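Local atomic coordinates of FMN-dependent NADH-azoreductase 1 (Bacillus anthracis, PDB entry 3U7I), a protein that probably uses FMN and NADH to reduce electrophilic quinones and to cleave the azo bond of aromatic azo compounds, working as a homodimer. Residues K6-N11 with E45-Y50; S86-Q91 with D118-A123; Y98-P103 with R142-I147. All blocks are in the same frame, centred on the assembly; numbering follows the deposited sequence. Where two conformers were deposited one is given.

Interaction 1: K6-N11 with E45-Y50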
loop_
_atom_site.group_PDB
_atom_site.type_symbol
_atom_site.label_atom_id
_atom_site.label_comp_id
_atom_site.label_asym_id
_atom_site.label_seq_id
_atom_site.Cartn_x
_atom_site.Cartn_y
_atom_site.Cartn_z
ATOM N N LYS C 6 -7.638 10.086 -24.541
ATOM C CA LYS C 6 -8.413 10.095 -23.320
ATOM C C LYS C 6 -7.498 10.228 -22.119
ATOM O O LYS C 6 -6.493 9.520 -22.036
ATOM C CB LYS C 6 -9.212 8.791 -23.201
ATOM C CG LYS C 6 -10.100 8.747 -21.954
ATOM C CD LYS C 6 -10.615 7.349 -21.645
ATOM C CE LYS C 6 -11.543 6.830 -22.725
ATOM N NZ LYS C 6 -12.338 5.671 -22.213
ATOM N N THR C 7 -7.849 11.123 -21.195
ATOM C CA THR C 7 -7.131 11.277 -19.933
ATOM C C THR C 7 -7.957 10.663 -18.822
ATOM O O THR C 7 -9.171 10.839 -18.778
ATOM C CB THR C 7 -6.893 12.766 -19.612
ATOM O OG1 THR C 7 -6.197 13.379 -20.698
ATOM C CG2 THR C 7 -6.069 12.940 -18.332
ATOM N N LEU C 8 -7.310 9.939 -17.923
ATOM C CA LEU C 8 -8.034 9.331 -16.819
ATOM C C LEU C 8 -7.537 9.871 -15.481
ATOM O O LEU C 8 -6.349 9.787 -15.166
ATOM C CB LEU C 8 -7.924 7.798 -16.870
ATOM C CG LEU C 8 -8.520 6.966 -15.725
ATOM C CD1 LEU C 8 -10.039 7.128 -15.627
ATOM C CD2 LEU C 8 -8.131 5.490 -15.862
ATOM N N ILE C 9 -8.458 10.438 -14.712
ATOM C CA ILE C 9 -8.160 10.897 -13.358
ATOM C C ILE C 9 -8.370 9.737 -12.390
ATOM O O ILE C 9 -9.466 9.170 -12.317
ATOM C CB ILE C 9 -9.075 12.083 -12.916
ATOM C CG1 ILE C 9 -9.282 13.091 -14.057
ATOM C CG2 ILE C 9 -8.522 12.747 -11.639
ATOM C CD1 ILE C 9 -7.996 13.628 -14.641
ATOM N N ILE C 10 -7.311 9.384 -11.667
ATOM C CA ILE C 10 -7.391 8.398 -10.594
ATOM C C ILE C 10 -7.265 9.131 -9.260
ATOM O O ILE C 10 -6.163 9.481 -8.824
ATOM C CB ILE C 10 -6.298 7.325 -10.714
ATOM C CG1 ILE C 10 -6.373 6.635 -12.077
ATOM C CG2 ILE C 10 -6.408 6.317 -9.564
ATOM C CD1 ILE C 10 -5.025 6.130 -12.578
ATOM N N ASN C 11 -8.413 9.395 -8.644
ATOM C CA ASN C 11 -8.475 10.161 -7.408
ATOM C C ASN C 11 -8.389 9.253 -6.173
ATOM O O ASN C 11 -9.352 8.562 -5.831
ATOM C CB ASN C 11 -9.759 10.988 -7.390
ATOM C CG ASN C 11 -9.929 11.782 -6.112
ATOM O OD1 ASN C 11 -9.057 11.780 -5.234
ATOM N ND2 ASN C 11 -11.056 12.486 -6.007
ATOM N N GLU C 45 -12.027 11.065 -18.206
ATOM C CA GLU C 45 -12.821 10.288 -17.263
ATOM C C GLU C 45 -12.151 10.339 -15.899
ATOM O O GLU C 45 -10.956 10.626 -15.804
ATOM C CB GLU C 45 -12.964 8.839 -17.738
ATOM C CG GLU C 45 -13.614 8.717 -19.098
ATOM C CD GLU C 45 -13.726 7.287 -19.566
ATOM O OE1 GLU C 45 -13.375 6.370 -18.785
ATOM O OE2 GLU C 45 -14.174 7.083 -20.718
ATOM N N GLN C 46 -12.919 10.074 -14.848
ATOM C CA GLN C 46 -12.382 10.067 -13.489
ATOM C C GLN C 46 -12.966 8.925 -12.667
ATOM O O GLN C 46 -14.181 8.708 -12.651
ATOM C CB GLN C 46 -12.662 11.399 -12.783
ATOM C CG GLN C 46 -12.248 11.418 -11.307
ATOM C CD GLN C 46 -12.144 12.823 -10.754
ATOM O OE1 GLN C 46 -11.965 13.783 -11.507
ATOM N NE2 GLN C 46 -12.263 12.957 -9.438
ATOM N N ILE C 47 -12.093 8.199 -11.982
ATOM C CA ILE C 47 -12.532 7.175 -11.044
ATOM C C ILE C 47 -12.174 7.634 -9.638
ATOM O O ILE C 47 -11.046 8.051 -9.376
ATOM C CB ILE C 47 -11.923 5.776 -11.371
ATOM C CG1 ILE C 47 -12.417 4.709 -10.385
ATOM C CG2 ILE C 47 -10.399 5.824 -11.394
ATOM C CD1 ILE C 47 -11.930 3.305 -10.725
ATOM N N ASN C 48 -13.153 7.594 -8.747
ATOM C CA ASN C 48 -12.951 8.009 -7.367
ATOM C C ASN C 48 -12.784 6.773 -6.505
ATOM O O ASN C 48 -13.751 6.055 -6.257
ATOM C CB ASN C 48 -14.134 8.850 -6.886
ATOM C CG ASN C 48 -14.185 10.223 -7.540
ATOM O OD1 ASN C 48 -13.154 10.853 -7.784
ATOM N ND2 ASN C 48 -15.391 10.693 -7.823
ATOM N N LEU C 49 -11.553 6.522 -6.062
ATOM C CA LEU C 49 -11.220 5.271 -5.381
ATOM C C LEU C 49 -11.911 5.111 -4.032
ATOM O O LEU C 49 -12.048 3.994 -3.546
ATOM C CB LEU C 49 -9.705 5.112 -5.212
ATOM C CG LEU C 49 -8.877 5.195 -6.500
ATOM C CD1 LEU C 49 -7.410 4.832 -6.239
ATOM C CD2 LEU C 49 -9.468 4.304 -7.575
ATOM N N TYR C 50 -12.357 6.214 -3.434
ATOM C CA TYR C 50 -13.034 6.143 -2.137
ATOM C C TYR C 50 -14.539 6.407 -2.245
ATOM O O TYR C 50 -15.216 6.641 -1.241
ATOM C CB TYR C 50 -12.362 7.080 -1.121
ATOM C CG TYR C 50 -11.061 6.510 -0.612
ATOM C CD1 TYR C 50 -9.879 6.626 -1.350
ATOM C CD2 TYR C 50 -11.023 5.814 0.587
ATOM C CE1 TYR C 50 -8.692 6.073 -0.881
ATOM C CE2 TYR C 50 -9.861 5.259 1.055
ATOM C CZ TYR C 50 -8.697 5.388 0.328
ATOM O OH TYR C 50 -7.558 4.809 0.842
HETATM O O HOH W 1 -11.457 8.971 -3.953
#
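Ile9 lies against Gln46 across two neighbouring parallel strands, CB to CG 3.6 Å, and its backbone fixes the register: Ile9 N donates to Glu45 O at 2.7 Å, and Ile9 O accepts from Ile47 N. The alternation extends both ways, with Glu45 N bonded to Thr7 O, Asn11 N to Ile47 O and Leu49 N to Asn11 O. Just beyond the last strand pair, a water donates to Asn11 O and accepts from Tyr50 N.

One salt bridge adds a charged link. Lys6 bends at its third torsion (chi3 -65°), which carries CE and NZ across to Glu45 OE2 and sets NZ 2.8 Å from that oxygen, 53° out of the carboxylate plane. Ser94 OG also bonds to Lys6 NZ, and Gln91 NE2 to Glu45 OE1, tying the pair to helix 76-94.

The amides meet on the Ile9 face of the sheet. Asn48 OD1 accepts twice: from Gln46 NE2 at 2.8 Å, in the carbonyl plane on a lone pair, and from Asn11 ND2 at 3.2 Å, 44° above that plane. Asn11 ND2 also bonds to Val16 O, so three amides and a loop carbonyl share one network.

Apolar packing fills the rest of the other face, beyond the Lys6-Glu45 pair. Ile10 and Ile47 stand side by side, CG1 to CG2 4.2 Å, while Ile10 CG2 reaches Leu49 CD1 at 3.8 Å. Helices 76-94 and 111-120 cover Ile47 and Leu8.

Strands 6-11 and 43-48, joined through helix 22-37, form the first beta-alpha-beta unit of a flavodoxin-like fold. The Asn11 side chain lies about 6 Å from that of Ser23, a predicted FMN-binding residue, consistent with a cofactor site near the C-terminal end of the first strand.

Interaction 2: S86-Q91 with D118-A123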
loop_
_atom_site.group_PDB
_atom_site.type_symbol
_atom_site.label_atom_id
_atom_site.label_comp_id
_atom_site.label_asym_id
_atom_site.label_seq_id
_atom_site.Cartn_x
_atom_site.Cartn_y
_atom_site.Cartn_z
ATOM N N SER C 86 -13.045 -6.055 -14.572
ATOM C CA SER C 86 -12.845 -5.923 -16.008
ATOM C C SER C 86 -13.146 -4.504 -16.527
ATOM O O SER C 86 -12.395 -3.973 -17.362
ATOM C CB SER C 86 -13.665 -6.953 -16.773
ATOM O OG SER C 86 -13.465 -6.766 -18.168
ATOM N N GLU C 87 -14.242 -3.907 -16.042
ATOM C CA GLU C 87 -14.578 -2.510 -16.352
ATOM C C GLU C 87 -13.429 -1.585 -16.000
ATOM O O GLU C 87 -13.009 -0.768 -16.817
ATOM C CB GLU C 87 -15.803 -2.036 -15.568
ATOM C CG GLU C 87 -17.137 -2.549 -16.044
ATOM C CD GLU C 87 -18.286 -2.049 -15.171
ATOM O OE1 GLU C 87 -18.024 -1.283 -14.211
ATOM O OE2 GLU C 87 -19.452 -2.419 -15.450
ATOM N N ILE C 88 -12.940 -1.699 -14.764
ATOM C CA ILE C 88 -11.846 -0.857 -14.282
ATOM C C ILE C 88 -10.557 -1.011 -15.113
ATOM O O ILE C 88 -9.888 -0.022 -15.419
ATOM C CB ILE C 88 -11.536 -1.127 -12.790
ATOM C CG1 ILE C 88 -12.671 -0.598 -11.906
ATOM C CG2 ILE C 88 -10.218 -0.487 -12.410
ATOM C CD1 ILE C 88 -12.552 -0.987 -10.449
ATOM N N LEU C 89 -10.221 -2.249 -15.473
ATOM C CA LEU C 89 -9.044 -2.538 -16.290
ATOM C C LEU C 89 -9.177 -1.966 -17.693
ATOM O O LEU C 89 -8.238 -1.366 -18.215
ATOM C CB LEU C 89 -8.816 -4.053 -16.379
ATOM C CG LEU C 89 -7.775 -4.546 -17.385
ATOM C CD1 LEU C 89 -6.376 -4.030 -17.047
ATOM C CD2 LEU C 89 -7.793 -6.061 -17.433
ATOM N N GLN C 90 -10.340 -2.157 -18.306
ATOM C CA GLN C 90 -10.541 -1.684 -19.676
ATOM C C GLN C 90 -10.574 -0.154 -19.748
ATOM O O GLN C 90 -10.111 0.431 -20.731
ATOM C CB GLN C 90 -11.763 -2.340 -20.326
ATOM C CG GLN C 90 -11.599 -3.850 -20.486
ATOM C CD GLN C 90 -10.355 -4.237 -21.291
ATOM O OE1 GLN C 90 -10.070 -3.647 -22.339
ATOM N NE2 GLN C 90 -9.619 -5.240 -20.808
ATOM N N GLN C 91 -11.082 0.489 -18.697
ATOM C CA GLN C 91 -10.999 1.951 -18.584
ATOM C C GLN C 91 -9.533 2.422 -18.499
ATOM O O GLN C 91 -9.119 3.342 -19.211
ATOM C CB GLN C 91 -11.815 2.459 -17.390
ATOM C CG GLN C 91 -11.672 3.959 -17.114
ATOM C CD GLN C 91 -12.439 4.421 -15.875
ATOM O OE1 GLN C 91 -12.283 3.865 -14.779
ATOM N NE2 GLN C 91 -13.274 5.442 -16.048
ATOM N N ASP C 118 -4.360 -3.537 -7.974
ATOM C CA ASP C 118 -4.732 -4.954 -8.069
ATOM C C ASP C 118 -5.758 -5.226 -9.191
ATOM O O ASP C 118 -5.900 -6.367 -9.657
ATOM C CB ASP C 118 -5.238 -5.495 -6.717
ATOM C CG ASP C 118 -4.146 -5.565 -5.659
ATOM O OD1 ASP C 118 -2.938 -5.573 -6.020
ATOM O OD2 ASP C 118 -4.498 -5.608 -4.452
ATOM N N ASN C 119 -6.465 -4.178 -9.611
ATOM C CA ASN C 119 -7.431 -4.252 -10.716
ATOM C C ASN C 119 -6.788 -4.084 -12.098
ATOM O O ASN C 119 -7.261 -4.649 -13.085
ATOM C CB ASN C 119 -8.514 -3.183 -10.546
ATOM C CG ASN C 119 -9.606 -3.596 -9.576
ATOM O OD1 ASN C 119 -10.680 -4.028 -9.993
ATOM N ND2 ASN C 119 -9.342 -3.455 -8.274
ATOM N N ILE C 120 -5.706 -3.303 -12.162
ATOM C CA ILE C 120 -5.106 -2.939 -13.446
ATOM C C ILE C 120 -3.805 -3.683 -13.792
ATOM O O ILE C 120 -3.387 -3.688 -14.952
ATOM C CB ILE C 120 -4.865 -1.418 -13.542
ATOM C CG1 ILE C 120 -3.784 -0.992 -12.547
ATOM C CG2 ILE C 120 -6.182 -0.651 -13.320
ATOM C CD1 ILE C 120 -3.208 0.360 -12.828
HETATM N N MSE C 121 -3.158 -4.302 -12.806
HETATM C CA MSE C 121 -1.985 -5.135 -13.117
HETATM C C MSE C 121 -2.414 -6.577 -13.343
HETATM O O MSE C 121 -2.490 -7.372 -12.394
HETATM C CB MSE C 121 -0.913 -5.046 -12.030
HETATM C CG MSE C 121 -0.211 -3.701 -11.993
HETATM SE SE MSE C 121 1.110 -3.649 -10.610
HETATM C CE MSE C 121 2.312 -5.026 -11.304
ATOM N N ILE C 122 -2.702 -6.895 -14.610
ATOM C CA ILE C 122 -3.318 -8.161 -14.999
ATOM C C ILE C 122 -2.514 -8.803 -16.128
ATOM O O ILE C 122 -2.221 -8.148 -17.130
ATOM C CB ILE C 122 -4.785 -7.937 -15.469
ATOM C CG1 ILE C 122 -5.611 -7.278 -14.359
ATOM C CG2 ILE C 122 -5.441 -9.236 -15.911
ATOM C CD1 ILE C 122 -5.772 -8.126 -13.139
ATOM N N ALA C 123 -2.152 -10.078 -15.959
ATOM C CA ALA C 123 -1.359 -10.793 -16.959
ATOM C C ALA C 123 -2.134 -10.945 -18.265
ATOM O O ALA C 123 -3.357 -11.130 -18.261
ATOM C CB ALA C 123 -0.914 -12.154 -16.428
#
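Ile88 overlaps Asn119 with two of its branches: CG2 rests 3.7 Å from Asn119 CB, and CD1 comes within 3.6 Å of Asn119 OD1. That oxygen is buried against hydrocarbon and has no polar partner in the model, whereas the other end of the amide is anchored, Asn119 ND2 bonding to Asp115 O and Pro55 O. The same Ile88 CG2 also meets Ile120 CG2 at 4.1 Å, the two side chains crossing at about a right angle.

With CG anti to the backbone N (chi1 170°), the next residue, Leu89, turns its branch toward 118-123. This brings CD1 to 3.7 Å from Ile120 O, and CD2 packs on Ile122 CG1 at 4.0 Å. These are van der Waals contacts throughout; Ile120 O itself bonds to Thr126 OG1.

The packing thus joins the C-terminal half of helix 76-94 to the C-terminal end of helix 111-120, where the chain leaves helical geometry at Met121. Ile88 also touches Ile47 of strand 43-48, which ties the helix to the edge of the sheet, while Met121, a selenomethionine, packs on helix 165-177 and on Asn106 of the second subunit.

Interaction 3: Y98-P103 with R142-I147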
loop_
_atom_site.group_PDB
_atom_site.type_symbol
_atom_site.label_atom_id
_atom_site.label_comp_id
_atom_site.label_asym_id
_atom_site.label_seq_id
_atom_site.Cartn_x
_atom_site.Cartn_y
_atom_site.Cartn_z
ATOM N N TYR C 98 -2.533 9.671 -17.618
ATOM C CA TYR C 98 -3.059 9.324 -16.301
ATOM C C TYR C 98 -2.731 10.423 -15.307
ATOM O O TYR C 98 -1.626 10.968 -15.326
ATOM C CB TYR C 98 -2.454 8.006 -15.798
ATOM C CG TYR C 98 -2.664 6.834 -16.732
ATOM C CD1 TYR C 98 -3.878 6.137 -16.745
ATOM C CD2 TYR C 98 -1.655 6.423 -17.605
ATOM C CE1 TYR C 98 -4.082 5.066 -17.609
ATOM C CE2 TYR C 98 -1.845 5.356 -18.469
ATOM C CZ TYR C 98 -3.063 4.676 -18.469
ATOM O OH TYR C 98 -3.264 3.605 -19.326
ATOM N N VAL C 99 -3.685 10.757 -14.442
ATOM C CA VAL C 99 -3.409 11.690 -13.344
ATOM C C VAL C 99 -3.807 11.072 -12.003
ATOM O O VAL C 99 -4.991 10.835 -11.752
ATOM C CB VAL C 99 -4.112 13.068 -13.532
ATOM C CG1 VAL C 99 -3.744 14.025 -12.382
ATOM C CG2 VAL C 99 -3.735 13.686 -14.879
ATOM N N ILE C 100 -2.816 10.807 -11.153
ATOM C CA ILE C 100 -3.068 10.270 -9.817
ATOM C C ILE C 100 -3.028 11.367 -8.751
ATOM O O ILE C 100 -2.051 12.110 -8.640
ATOM C CB ILE C 100 -2.070 9.133 -9.446
ATOM C CG1 ILE C 100 -2.285 7.922 -10.361
ATOM C CG2 ILE C 100 -2.200 8.758 -7.952
ATOM C CD1 ILE C 100 -1.366 6.737 -10.085
ATOM N N VAL C 101 -4.106 11.463 -7.977
ATOM C CA VAL C 101 -4.203 12.429 -6.881
ATOM C C VAL C 101 -4.242 11.685 -5.538
ATOM O O VAL C 101 -5.105 10.835 -5.311
ATOM C CB VAL C 101 -5.460 13.336 -7.031
ATOM C CG1 VAL C 101 -5.425 14.513 -6.042
ATOM C CG2 VAL C 101 -5.592 13.833 -8.486
ATOM N N LEU C 102 -3.307 11.996 -4.651
ATOM C CA LEU C 102 -3.279 11.328 -3.355
ATOM C C LEU C 102 -2.694 12.198 -2.265
ATOM O O LEU C 102 -1.812 13.027 -2.526
ATOM C CB LEU C 102 -2.470 10.030 -3.424
ATOM C CG LEU C 102 -0.950 10.178 -3.542
ATOM C CD1 LEU C 102 -0.239 8.891 -3.119
ATOM C CD2 LEU C 102 -0.578 10.579 -4.967
ATOM N N PRO C 103 -3.208 12.023 -1.036
ATOM C CA PRO C 103 -2.513 12.477 0.168
ATOM C C PRO C 103 -1.538 11.384 0.591
ATOM O O PRO C 103 -1.881 10.203 0.526
ATOM C CB PRO C 103 -3.642 12.610 1.192
ATOM C CG PRO C 103 -4.643 11.605 0.778
ATOM C CD PRO C 103 -4.557 11.508 -0.733
ATOM N N ARG C 142 2.473 6.331 -23.273
ATOM C CA ARG C 142 1.504 6.897 -22.351
ATOM C C ARG C 142 2.212 7.782 -21.332
ATOM O O ARG C 142 3.428 7.694 -21.164
ATOM C CB ARG C 142 0.704 5.788 -21.656
ATOM C CG ARG C 142 0.084 4.809 -22.636
ATOM C CD ARG C 142 -0.671 3.678 -21.960
ATOM N NE ARG C 142 -1.091 2.706 -22.965
ATOM C CZ ARG C 142 -2.309 2.178 -23.072
ATOM N NH1 ARG C 142 -2.554 1.308 -24.046
ATOM N NH2 ARG C 142 -3.272 2.504 -22.220
ATOM N N ARG C 143 1.447 8.633 -20.655
ATOM C CA ARG C 143 2.022 9.594 -19.718
ATOM C C ARG C 143 1.330 9.543 -18.360
ATOM O O ARG C 143 0.128 9.306 -18.261
ATOM C CB ARG C 143 1.955 11.021 -20.270
ATOM C CG ARG C 143 2.566 11.213 -21.637
ATOM C CD ARG C 143 1.518 11.079 -22.759
ATOM N NE ARG C 143 0.388 11.991 -22.576
ATOM C CZ ARG C 143 0.349 13.243 -23.030
ATOM N NH1 ARG C 143 1.380 13.749 -23.700
ATOM N NH2 ARG C 143 -0.725 13.994 -22.810
HETATM N N MSE C 144 2.100 9.795 -17.312
HETATM C CA MSE C 144 1.564 9.770 -15.957
HETATM C C MSE C 144 2.018 10.995 -15.171
HETATM O O MSE C 144 3.193 11.368 -15.192
HETATM C CB MSE C 144 1.973 8.482 -15.226
HETATM C CG MSE C 144 1.837 8.543 -13.699
HETATM SE SE MSE C 144 0.007 8.426 -12.965
HETATM C CE MSE C 144 -0.447 6.610 -13.536
ATOM N N LEU C 145 1.065 11.617 -14.485
ATOM C CA LEU C 145 1.337 12.721 -13.573
ATOM C C LEU C 145 0.780 12.353 -12.211
ATOM O O LEU C 145 -0.381 11.963 -12.091
ATOM C CB LEU C 145 0.696 14.017 -14.065
ATOM C CG LEU C 145 0.831 15.225 -13.133
ATOM C CD1 LEU C 145 2.269 15.756 -13.116
ATOM C CD2 LEU C 145 -0.153 16.322 -13.539
ATOM N N VAL C 146 1.609 12.462 -11.179
ATOM C CA VAL C 146 1.155 12.199 -9.820
ATOM C C VAL C 146 1.101 13.514 -9.044
ATOM O O VAL C 146 2.065 14.281 -9.058
ATOM C CB VAL C 146 2.090 11.205 -9.100
ATOM C CG1 VAL C 146 1.665 11.028 -7.644
ATOM C CG2 VAL C 146 2.105 9.872 -9.824
ATOM N N ILE C 147 -0.031 13.790 -8.405
ATOM C CA ILE C 147 -0.173 14.976 -7.567
ATOM C C ILE C 147 -0.247 14.532 -6.109
ATOM O O ILE C 147 -1.257 13.984 -5.665
ATOM C CB ILE C 147 -1.440 15.798 -7.942
ATOM C CG1 ILE C 147 -1.279 16.408 -9.341
ATOM C CG2 ILE C 147 -1.694 16.891 -6.910
ATOM C CD1 ILE C 147 -2.538 17.061 -9.876
#
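Tyr98 places CG anti to its carbonyl carbon (chi1 -57°), and Arg142 runs fully extended from CG to NE (chi2 178°); together these torsions bring the phenol oxygen to the edge of the guanidinium. Arg142 NH2 donates to Tyr98 OH at 3.1 Å in a somewhat bent bond, with ring and guanidinium planes only 10° apart, and Arg142 CD sits at the ring edge. Neither group depends on the other alone: Tyr98 OH also bonds to Phe92 O, and Arg142 is held by Lys93 O and by a salt bridge to Asp140.

Selenomethionine 144 (Met144) is bent at its second and third torsions, which curls its end back across the strand pair. In the conformer described, one of two modelled, its SE lies 3.5 Å from Ile100 CG1, and CE turns toward Tyr98 CB. Further along the same face, Leu102 CD2 presses on Val146 CG1, also at 3.5 Å. On the opposite face Val99 CG1 meets Ile147 CD1 at 4.1 Å, Ile147 too being described in one of two conformers.

The backbones pair in parallel, and alternate residues bond across the pair: Tyr98 N to Arg143 O, Leu145 N to Tyr98 O and Ile100 N to Leu145 O, followed by Ile147 N to Ile100 O at 2.6 Å and Leu102 N to Ile147 O.

Strand 97-103 is the middle of the five-stranded sheet, with 6-11 on its other edge, and 143-149 is flanked in turn by 181-187. Helix 22-37 covers the Val99, Val101 and Leu145 face, while helix 165-177 packs on Ile100 and Met144.

Interactions 1 and 3 belong to one parallel sheet and share its logic of regular backbone bonds, with strands 6-11 and 97-103 adjacent and joined by Ile10 N to Val99 O at 2.7 Å. All three contacts are largely buried, but interaction 3 lies nearest the chain centre and is mostly apolar, with the one side-chain hydrogen bond between its segments, Arg142 to Tyr98, at the start of the strands. Interaction 1 includes the outermost strand 43-48, where partly exposed Glu45, Gln46 and Asn48 bring charge and amides. Interaction 2 pairs helices by side-chain packing instead; Gln91 and Ile88 carry it onto interaction 1, whereas it stays about 6 Å, nearest atoms, from interaction 3.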